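Local atomic coordinates of mitogen-activated protein kinase kinase kinase 15 (Homo sapiens, PDB entry 6V0M), a protein that phosphorylates MAP kinase kinases, probably in stress signalling, here represented by its sterile alpha-motif domain, which probably helps assemble complexes of apoptosis signal-regulating kinases. Residues Glu6-Leu11 with Lys23-Gly28; Ile38-Leu43 with Arg55-Val60; Gln14-Lys19 with Gly50-Arg55. One frame throughout, in Å; residues are numbered along the deposited sequence.

Contact 1 (Glu6-Leu11 with Lys23-Gly28); sequences ELIDWL and KIVEEG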
loop_
_atom_site.group_PDB
_atom_site.type_symbol
_atom_site.label_atom_id
_atom_site.label_comp_id
_atom_site.label_asym_id
_atom_site.label_seq_id
_atom_site.Cartn_x
_atom_site.Cartn_y
_atom_site.Cartn_z
ATOM N N GLU A 6 3.371 11.480 -1.507
ATOM C CA GLU A 6 3.139 10.826 -0.189
ATOM C C GLU A 6 3.009 9.308 -0.315
ATOM O O GLU A 6 3.570 8.550 0.478
ATOM C CB GLU A 6 1.948 11.423 0.571
ATOM C CG GLU A 6 0.571 11.360 -0.075
ATOM C CD GLU A 6 -0.611 11.546 0.917
ATOM O OE1 GLU A 6 -0.435 12.060 2.068
ATOM O OE2 GLU A 6 -1.751 11.200 0.527
ATOM N N LEU A 7 2.290 8.871 -1.351
ATOM C CA LEU A 7 2.113 7.462 -1.665
ATOM C C LEU A 7 3.438 6.834 -2.013
ATOM O O LEU A 7 3.772 5.789 -1.507
ATOM C CB LEU A 7 1.108 7.300 -2.818
ATOM C CG LEU A 7 0.954 5.873 -3.406
ATOM C CD1 LEU A 7 0.405 4.955 -2.357
ATOM C CD2 LEU A 7 0.150 5.845 -4.695
ATOM N N ILE A 8 4.161 7.433 -2.959
ATOM C CA ILE A 8 5.435 6.892 -3.437
ATOM C C ILE A 8 6.453 6.743 -2.287
ATOM O O ILE A 8 7.123 5.689 -2.158
ATOM C CB ILE A 8 5.955 7.732 -4.560
ATOM C CG1 ILE A 8 5.068 7.522 -5.809
ATOM C CG2 ILE A 8 7.422 7.413 -4.873
ATOM C CD1 ILE A 8 5.377 8.471 -6.980
ATOM N N ASP A 9 6.551 7.777 -1.438
ATOM C CA ASP A 9 7.477 7.744 -0.316
ATOM C C ASP A 9 7.168 6.603 0.666
ATOM O O ASP A 9 8.070 5.916 1.118
ATOM C CB ASP A 9 7.507 9.084 0.416
ATOM C CG ASP A 9 8.176 10.183 -0.385
ATOM O OD1 ASP A 9 8.909 9.903 -1.390
ATOM O OD2 ASP A 9 7.952 11.351 0.014
ATOM N N TRP A 10 5.879 6.403 0.965
ATOM C CA TRP A 10 5.413 5.353 1.881
ATOM C C TRP A 10 5.669 3.943 1.271
ATOM O O TRP A 10 6.153 3.049 1.959
ATOM C CB TRP A 10 3.919 5.545 2.204
ATOM C CG TRP A 10 3.350 4.548 3.183
ATOM C CD1 TRP A 10 3.266 4.683 4.503
ATOM C CD2 TRP A 10 2.803 3.259 2.874
ATOM N NE1 TRP A 10 2.628 3.592 5.075
ATOM C CE2 TRP A 10 2.372 2.686 4.088
ATOM C CE3 TRP A 10 2.577 2.563 1.678
ATOM C CZ2 TRP A 10 1.764 1.440 4.150
ATOM C CZ3 TRP A 10 2.001 1.334 1.745
ATOM C CH2 TRP A 10 1.577 0.790 2.991
ATOM N N LEU A 11 5.403 3.777 -0.035
ATOM C CA LEU A 11 5.654 2.541 -0.764
ATOM C C LEU A 11 7.162 2.192 -0.705
ATOM O O LEU A 11 7.507 1.040 -0.466
ATOM C CB LEU A 11 5.159 2.607 -2.221
ATOM C CG LEU A 11 3.642 2.592 -2.408
ATOM C CD1 LEU A 11 3.350 2.803 -3.922
ATOM C CD2 LEU A 11 2.960 1.302 -1.956
ATOM N N LYS A 23 3.012 0.488 -11.177
ATOM C CA LYS A 23 1.789 -0.257 -11.248
ATOM C C LYS A 23 0.711 0.278 -10.305
ATOM O O LYS A 23 -0.472 0.495 -10.728
ATOM C CB LYS A 23 2.061 -1.749 -10.963
ATOM C CG LYS A 23 2.562 -2.474 -12.173
ATOM C CD LYS A 23 3.106 -3.865 -11.827
ATOM C CE LYS A 23 2.042 -4.850 -11.385
ATOM N NZ LYS A 23 2.710 -6.013 -10.703
ATOM N N ILE A 24 1.086 0.520 -9.035
ATOM C CA ILE A 24 0.138 1.055 -8.093
ATOM C C ILE A 24 -0.370 2.460 -8.434
ATOM O O ILE A 24 -1.585 2.775 -8.380
ATOM C CB ILE A 24 0.748 0.990 -6.675
ATOM C CG1 ILE A 24 0.897 -0.503 -6.355
ATOM C CG2 ILE A 24 -0.184 1.638 -5.701
ATOM C CD1 ILE A 24 1.638 -0.786 -5.045
ATOM N N VAL A 25 0.575 3.308 -8.842
ATOM C CA VAL A 25 0.233 4.676 -9.260
ATOM C C VAL A 25 -0.665 4.659 -10.491
ATOM O O VAL A 25 -1.634 5.419 -10.582
ATOM C CB VAL A 25 1.541 5.458 -9.482
ATOM C CG1 VAL A 25 1.294 6.728 -10.336
ATOM C CG2 VAL A 25 2.207 5.725 -8.109
ATOM N N GLU A 26 -0.358 3.800 -11.454
ATOM C CA GLU A 26 -1.190 3.732 -12.703
ATOM C C GLU A 26 -2.628 3.361 -12.439
ATOM O O GLU A 26 -3.483 3.751 -13.174
ATOM C CB GLU A 26 -0.580 2.757 -13.674
ATOM C CG GLU A 26 0.687 3.316 -14.289
ATOM C CD GLU A 26 1.415 2.294 -15.136
ATOM O OE1 GLU A 26 0.983 1.123 -15.157
ATOM O OE2 GLU A 26 2.443 2.661 -15.750
ATOM N N GLU A 27 -2.894 2.632 -11.339
ATOM C CA GLU A 27 -4.259 2.330 -10.923
ATOM C C GLU A 27 -4.947 3.437 -10.169
ATOM O O GLU A 27 -6.151 3.373 -9.919
ATOM C CB GLU A 27 -4.293 1.041 -10.087
ATOM C CG GLU A 27 -3.908 -0.236 -10.780
ATOM C CD GLU A 27 -4.737 -0.523 -12.028
ATOM O OE1 GLU A 27 -5.965 -0.295 -12.068
ATOM O OE2 GLU A 27 -4.117 -0.923 -13.035
ATOM N N GLY A 28 -4.229 4.519 -9.837
ATOM C CA GLY A 28 -4.860 5.662 -9.228
ATOM C C GLY A 28 -5.178 5.393 -7.745
ATOM O O GLY A 28 -6.041 6.004 -7.175
#

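Contact 2 (Ile38-Leu43 with Arg55-Val60); sequences ITKEDL and RLWSAV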
loop_
_atom_site.group_PDB
_atom_site.type_symbol
_atom_site.label_atom_id
_atom_site.label_comp_id
_atom_site.label_asym_id
_atom_site.label_seq_id
_atom_site.Cartn_x
_atom_site.Cartn_y
_atom_site.Cartn_z
ATOM N N ILE A 38 -8.061 -1.018 0.673
ATOM C CA ILE A 38 -7.650 -2.222 -0.052
ATOM C C ILE A 38 -7.707 -3.493 0.770
ATOM O O ILE A 38 -7.666 -3.487 2.022
ATOM C CB ILE A 38 -6.255 -2.126 -0.667
ATOM C CG1 ILE A 38 -5.212 -1.994 0.432
ATOM C CG2 ILE A 38 -6.283 -1.024 -1.735
ATOM C CD1 ILE A 38 -3.826 -2.307 0.075
ATOM N N THR A 39 -7.890 -4.593 0.040
ATOM C CA THR A 39 -7.864 -5.912 0.611
ATOM C C THR A 39 -6.633 -6.581 0.124
ATOM O O THR A 39 -6.006 -6.164 -0.870
ATOM C CB THR A 39 -9.084 -6.724 0.227
ATOM O OG1 THR A 39 -9.042 -7.021 -1.201
ATOM C CG2 THR A 39 -10.360 -5.986 0.633
ATOM N N LYS A 40 -6.297 -7.693 0.774
ATOM C CA LYS A 40 -5.160 -8.478 0.332
ATOM C C LYS A 40 -5.394 -8.948 -1.114
ATOM O O LYS A 40 -4.442 -9.043 -1.892
ATOM C CB LYS A 40 -4.968 -9.653 1.261
ATOM C CG LYS A 40 -3.516 -9.841 1.631
ATOM C CD LYS A 40 -3.309 -11.005 2.578
ATOM C CE LYS A 40 -4.336 -10.982 3.696
ATOM N NZ LYS A 40 -3.925 -11.785 4.865
ATOM N N GLU A 41 -6.649 -9.249 -1.468
ATOM C CA GLU A 41 -6.972 -9.701 -2.822
ATOM C C GLU A 41 -6.615 -8.679 -3.909
ATOM O O GLU A 41 -6.174 -9.046 -5.010
ATOM C CB GLU A 41 -8.452 -10.104 -2.908
ATOM C CG GLU A 41 -8.867 -10.789 -4.202
ATOM C CD GLU A 41 -9.133 -9.868 -5.417
ATOM O OE1 GLU A 41 -9.366 -8.660 -5.281
ATOM O OE2 GLU A 41 -8.979 -10.350 -6.538
ATOM N N ASP A 42 -6.746 -7.391 -3.583
ATOM C CA ASP A 42 -6.338 -6.280 -4.500
ATOM C C ASP A 42 -4.861 -6.376 -4.747
ATOM O O ASP A 42 -4.451 -6.245 -5.885
ATOM C CB ASP A 42 -6.632 -4.893 -3.910
ATOM C CG ASP A 42 -8.121 -4.623 -3.779
ATOM O OD1 ASP A 42 -8.819 -4.817 -4.798
ATOM O OD2 ASP A 42 -8.611 -4.242 -2.645
ATOM N N LEU A 43 -4.079 -6.614 -3.677
ATOM C CA LEU A 43 -2.620 -6.741 -3.817
ATOM C C LEU A 43 -2.232 -7.963 -4.688
ATOM O O LEU A 43 -1.362 -7.855 -5.534
ATOM C CB LEU A 43 -1.945 -6.828 -2.464
ATOM C CG LEU A 43 -2.197 -5.673 -1.498
ATOM C CD1 LEU A 43 -1.595 -5.983 -0.138
ATOM C CD2 LEU A 43 -1.664 -4.390 -2.081
ATOM N N ARG A 55 5.109 -7.331 3.745
ATOM C CA ARG A 55 5.503 -6.075 4.375
ATOM C C ARG A 55 4.452 -5.024 4.328
ATOM O O ARG A 55 4.153 -4.339 5.334
ATOM C CB ARG A 55 6.774 -5.504 3.653
ATOM C CG ARG A 55 7.969 -6.257 4.138
ATOM C CD ARG A 55 9.320 -5.705 3.728
ATOM N NE ARG A 55 9.336 -5.390 2.354
ATOM C CZ ARG A 55 9.822 -6.131 1.383
ATOM N NH1 ARG A 55 10.352 -7.353 1.532
ATOM N NH2 ARG A 55 9.705 -5.647 0.190
ATOM N N LEU A 56 3.901 -4.824 3.123
ATOM C CA LEU A 56 2.917 -3.820 2.922
ATOM C C LEU A 56 1.629 -4.107 3.729
ATOM O O LEU A 56 1.097 -3.219 4.434
ATOM C CB LEU A 56 2.668 -3.706 1.418
ATOM C CG LEU A 56 1.976 -2.444 1.006
ATOM C CD1 LEU A 56 2.346 -2.150 -0.452
ATOM C CD2 LEU A 56 0.514 -2.691 1.238
ATOM N N TRP A 57 1.161 -5.348 3.651
ATOM C CA TRP A 57 -0.034 -5.704 4.366
ATOM C C TRP A 57 0.174 -5.647 5.887
ATOM O O TRP A 57 -0.748 -5.306 6.630
ATOM C CB TRP A 57 -0.496 -7.103 3.958
ATOM C CG TRP A 57 -1.771 -7.454 4.534
ATOM C CD1 TRP A 57 -2.020 -8.405 5.473
ATOM C CD2 TRP A 57 -3.030 -6.836 4.223
ATOM N NE1 TRP A 57 -3.344 -8.398 5.793
ATOM C CE2 TRP A 57 -3.995 -7.464 5.011
ATOM C CE3 TRP A 57 -3.420 -5.829 3.359
ATOM C CZ2 TRP A 57 -5.347 -7.097 4.960
ATOM C CZ3 TRP A 57 -4.791 -5.517 3.270
ATOM C CH2 TRP A 57 -5.702 -6.136 4.062
ATOM N N SER A 58 1.362 -6.011 6.352
ATOM C CA SER A 58 1.656 -5.898 7.790
ATOM C C SER A 58 1.570 -4.445 8.252
ATOM O O SER A 58 0.914 -4.167 9.297
ATOM C CB SER A 58 3.027 -6.483 8.170
ATOM O OG SER A 58 4.058 -5.803 7.518
ATOM N N ALA A 59 2.114 -3.511 7.449
ATOM C CA ALA A 59 2.002 -2.066 7.745
ATOM C C ALA A 59 0.533 -1.567 7.759
ATOM O O ALA A 59 0.086 -0.907 8.728
ATOM C CB ALA A 59 2.835 -1.166 6.882
ATOM N N VAL A 60 -0.216 -1.924 6.718
ATOM C CA VAL A 60 -1.623 -1.569 6.602
ATOM C C VAL A 60 -2.416 -2.149 7.833
ATOM O O VAL A 60 -3.203 -1.441 8.486
ATOM C CB VAL A 60 -2.186 -2.069 5.299
ATOM C CG1 VAL A 60 -3.690 -1.939 5.251
ATOM C CG2 VAL A 60 -1.513 -1.346 4.124
#

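Contact 3 (Gln14-Lys19 with Gly50-Arg55); sequences QGADAK and GGLLCR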
loop_
_atom_site.group_PDB
_atom_site.type_symbol
_atom_site.label_atom_id
_atom_site.label_comp_id
_atom_site.label_asym_id
_atom_site.label_seq_id
_atom_site.Cartn_x
_atom_site.Cartn_y
_atom_site.Cartn_z
ATOM N N GLN A 14 8.258 0.778 2.531
ATOM C CA GLN A 14 7.903 -0.640 2.647
ATOM C C GLN A 14 8.762 -1.518 1.708
ATOM O O GLN A 14 8.523 -2.731 1.584
ATOM C CB GLN A 14 6.399 -0.869 2.353
ATOM C CG GLN A 14 5.383 0.097 3.030
ATOM C CD GLN A 14 5.674 0.406 4.440
ATOM O OE1 GLN A 14 5.928 -0.512 5.197
ATOM N NE2 GLN A 14 5.654 1.708 4.832
ATOM N N GLY A 15 9.706 -0.906 0.984
ATOM C CA GLY A 15 10.666 -1.596 0.105
ATOM C C GLY A 15 10.206 -1.892 -1.305
ATOM O O GLY A 15 10.678 -2.815 -1.953
ATOM N N ALA A 16 9.244 -1.105 -1.803
ATOM C CA ALA A 16 8.718 -1.321 -3.120
ATOM C C ALA A 16 9.710 -0.818 -4.161
ATOM O O ALA A 16 10.358 0.203 -3.989
ATOM C CB ALA A 16 7.387 -0.577 -3.273
ATOM N N ASP A 17 9.852 -1.589 -5.232
ATOM C CA ASP A 17 10.706 -1.285 -6.390
ATOM C C ASP A 17 9.940 -0.343 -7.346
ATOM O O ASP A 17 8.702 -0.213 -7.276
ATOM C CB ASP A 17 11.045 -2.564 -7.128
ATOM C CG ASP A 17 9.821 -3.243 -7.655
ATOM O OD1 ASP A 17 9.045 -3.828 -6.844
ATOM O OD2 ASP A 17 9.576 -3.119 -8.869
ATOM N N ALA A 18 10.682 0.302 -8.238
ATOM C CA ALA A 18 10.126 1.322 -9.129
ATOM C C ALA A 18 8.999 0.789 -10.008
ATOM O O ALA A 18 8.037 1.495 -10.238
ATOM C CB ALA A 18 11.233 1.885 -10.007
ATOM N N LYS A 19 9.126 -0.456 -10.509
ATOM C CA LYS A 19 8.088 -1.016 -11.369
ATOM C C LYS A 19 6.809 -1.265 -10.621
ATOM O O LYS A 19 5.716 -1.036 -11.129
ATOM C CB LYS A 19 8.544 -2.315 -12.091
ATOM C CG LYS A 19 9.774 -2.175 -12.962
ATOM C CD LYS A 19 9.519 -2.393 -14.463
ATOM C CE LYS A 19 8.870 -1.189 -15.129
ATOM N NZ LYS A 19 8.020 -1.576 -16.291
ATOM N N GLY A 50 5.638 -11.700 -3.025
ATOM C CA GLY A 50 5.311 -12.088 -1.639
ATOM C C GLY A 50 5.919 -11.201 -0.566
ATOM O O GLY A 50 5.256 -10.848 0.417
ATOM N N GLY A 51 7.210 -10.892 -0.707
ATOM C CA GLY A 51 7.951 -10.091 0.272
ATOM C C GLY A 51 7.318 -8.729 0.477
ATOM O O GLY A 51 6.986 -8.293 1.589
ATOM N N LEU A 52 7.110 -8.004 -0.626
ATOM C CA LEU A 52 6.496 -6.700 -0.541
ATOM C C LEU A 52 5.064 -6.805 -0.048
ATOM O O LEU A 52 4.633 -5.980 0.754
ATOM C CB LEU A 52 6.517 -5.956 -1.891
ATOM C CG LEU A 52 5.771 -4.634 -1.911
ATOM C CD1 LEU A 52 6.553 -3.681 -1.038
ATOM C CD2 LEU A 52 5.725 -4.163 -3.380
ATOM N N LEU A 53 4.326 -7.811 -0.540
ATOM C CA LEU A 53 2.951 -7.958 -0.163
ATOM C C LEU A 53 2.872 -8.192 1.349
ATOM O O LEU A 53 2.069 -7.601 2.039
ATOM C CB LEU A 53 2.333 -9.101 -0.898
ATOM C CG LEU A 53 0.813 -9.124 -0.803
ATOM C CD1 LEU A 53 0.287 -9.748 -2.137
ATOM C CD2 LEU A 53 0.299 -9.813 0.423
ATOM N N CYS A 54 3.800 -8.990 1.845
ATOM C CA CYS A 54 3.832 -9.338 3.314
ATOM C C CYS A 54 4.080 -8.083 4.144
ATOM O O CYS A 54 3.287 -7.760 5.030
ATOM C CB CYS A 54 4.871 -10.354 3.498
ATOM S SG CYS A 54 5.153 -10.766 5.198
ATOM N N ARG A 55 5.109 -7.331 3.745
ATOM C CA ARG A 55 5.503 -6.075 4.375
ATOM C C ARG A 55 4.452 -5.024 4.328
ATOM O O ARG A 55 4.153 -4.339 5.334
ATOM C CB ARG A 55 6.774 -5.504 3.653
ATOM C CG ARG A 55 7.969 -6.257 4.138
ATOM C CD ARG A 55 9.320 -5.705 3.728
ATOM N NE ARG A 55 9.336 -5.390 2.354
ATOM C CZ ARG A 55 9.822 -6.131 1.383
ATOM N NH1 ARG A 55 10.352 -7.353 1.532
ATOM N NH2 ARG A 55 9.705 -5.647 0.190
#

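Contact 1 (Glu6-Leu11 with Lys23-Gly28)
Ile24 and Leu11 reach toward each other and meet tip to tip. Followed outward from its CB, Ile24 stays mainly against Leu11. Ile24 CB lies 4.2 Å from Leu11 CD1. The branch Ile24 CG2 also turns to Leu11 CD1, and reaches Leu7 CD2 at 4.3 Å. CG1 stands opposite the carbonyl carbon (chi1 -66°), and the extended chain beyond it carries Ile24 CD1 to Leu11 CD2, 4.0 Å away. The terminal methyl therefore touches both methyls of the leucine. Val25 makes the other half of the contact with a single branch. Val25 CG2 is shared between two residues one step apart on the facing helix: Leu7 CD2 at 4.0 Å and Ile8 CG1 at 4.1 Å. Both pairs lie aslant.

This is the pairing of the first two helices, 4-13 and 18-26, in the five-helix bundle of a sterile alpha-motif domain. No hydrogen bond crosses between the segments, so the seam is wholly apolar. Leu7, Leu11 and Ile24 are buried, while Ile8 and Val25 are partly exposed. Ile21, one turn before Val25, adds contacts to Ile8 and Leu11. Beyond the last turn, Gly28 closes helix 18-26 in a Schellman motif, with Gly28 N bonded to Val25 O at 2.8 Å. The indole of Trp10 packs on helices 31-37 and 50-70 instead, and Leu11 CD2 sits in plane at its edge.

Contact 2 (Ile38-Leu43 with Arg55-Val60)
A chi1 of -174° swings the Trp57 indole away from its own backbone N and across to the start of helix 40-45. Lys40 has a chi1 of -135°, away from the usual staggered values. This goes with Lys40 CG sitting 4.0 Å above the plane of the Trp57 ring, over the middle of the indole. The bend at chi3 goes with Lys40 CE passing above the five-membered ring of Trp57, 3.8 Å from its centroid, in a CH-pi contact. Lys40 NZ ends 3.6 Å from Trp57 NE1. The two side chains cross at about a right angle. At the indole edge, in plane, the backbone atom Ile38 O lies 3.7 Å from Trp57 CZ3. The hydrogen bond this carbonyl accepts comes from Arg64, farther along helix 50-70.

Leu43 touches with one methyl. Leu43 CD1 is 3.9 Å from Trp57 CE3 and 4.1 Å from Leu56 CD2. A capping box fixes the N-terminus of helix 40-45. Thr39 N gives Asp42 OD2 a nearly straight bond of 2.8 Å, while the return bond from Asp42 N to Thr39 OG1 is weak. The contact thus docks a short helix of the sterile alpha-motif fold on its long last helix. It rests on CH-pi and van der Waals packing. Lys40 CE, next to the ammonium, is a polarised carbon whose C-H groups probably suit the electron-rich ring face.

Contact 3 (Gln14-Lys19 with Gly50-Arg55)
The guanidinium of Arg55 is turned edge-on to Gln14 O, which lies almost in its plane. Arg55 NE makes a nearly straight bond of 2.9 Å to Gln14 O, with an N-H...O angle of 169°. From the carbonyl side the approach is less regular, for NE is tilted 34° from the carbonyl plane. Arg55 NH2 adds a weak second bond to Gln14 O, 3.4 Å long. A bend at chi3 (-47°) folds the arginine back over its own helix. One guanidinium face then rests on the backbone atoms Gly51 O and Leu52 N, both toward its rim.

Leu52 lies beside the arginine and meets the same loop with its two methyls. Leu52 CD1 comes 3.4 Å from Gln14 O and 3.9 Å from Ala16 CB. Leu52 CD2 meets the same Ala16 CB at 4.0 Å, so the alanine methyl touches both prongs.

The loop joins helix 4-13 to helix 18-26. Gly15, with positive phi, ends the first helix in a Schellman motif, and Asp17 caps the start of the second. Gln14 NE2 turns back to bond Trp10 O, in the last turns of the first helix. The contact pins this corner of the sterile alpha-motif fold to the first turns of helix 50-70. Gln14 O sits near the C-terminal end of helix 4-13, where the helix dipole has its partly negative end. The positive charge of Arg55 probably suits this end and may steady it.

The three contacts join four of the five helices of this sterile alpha-motif domain; helix 31-37 is met by Trp10, Leu56 and Val60. Contact 1 closes first along the chain, before contact 2 opens. Contact 3 crosses both, because it runs from the loop after the first helix to the last one. Contacts 1 and 2 lie on opposite sides of the chain's centre, with their own centres about 13 Å apart. Trp10 packs on Leu56, Ala59 and Val60, and Leu11 on Leu56. Contacts 2 and 3, about 10 Å apart, share helix 50-70 and Arg55. Contacts 1 and 3, about 12 Å apart, share helix 18-26. The long last helix thus gathers the others into one bundle.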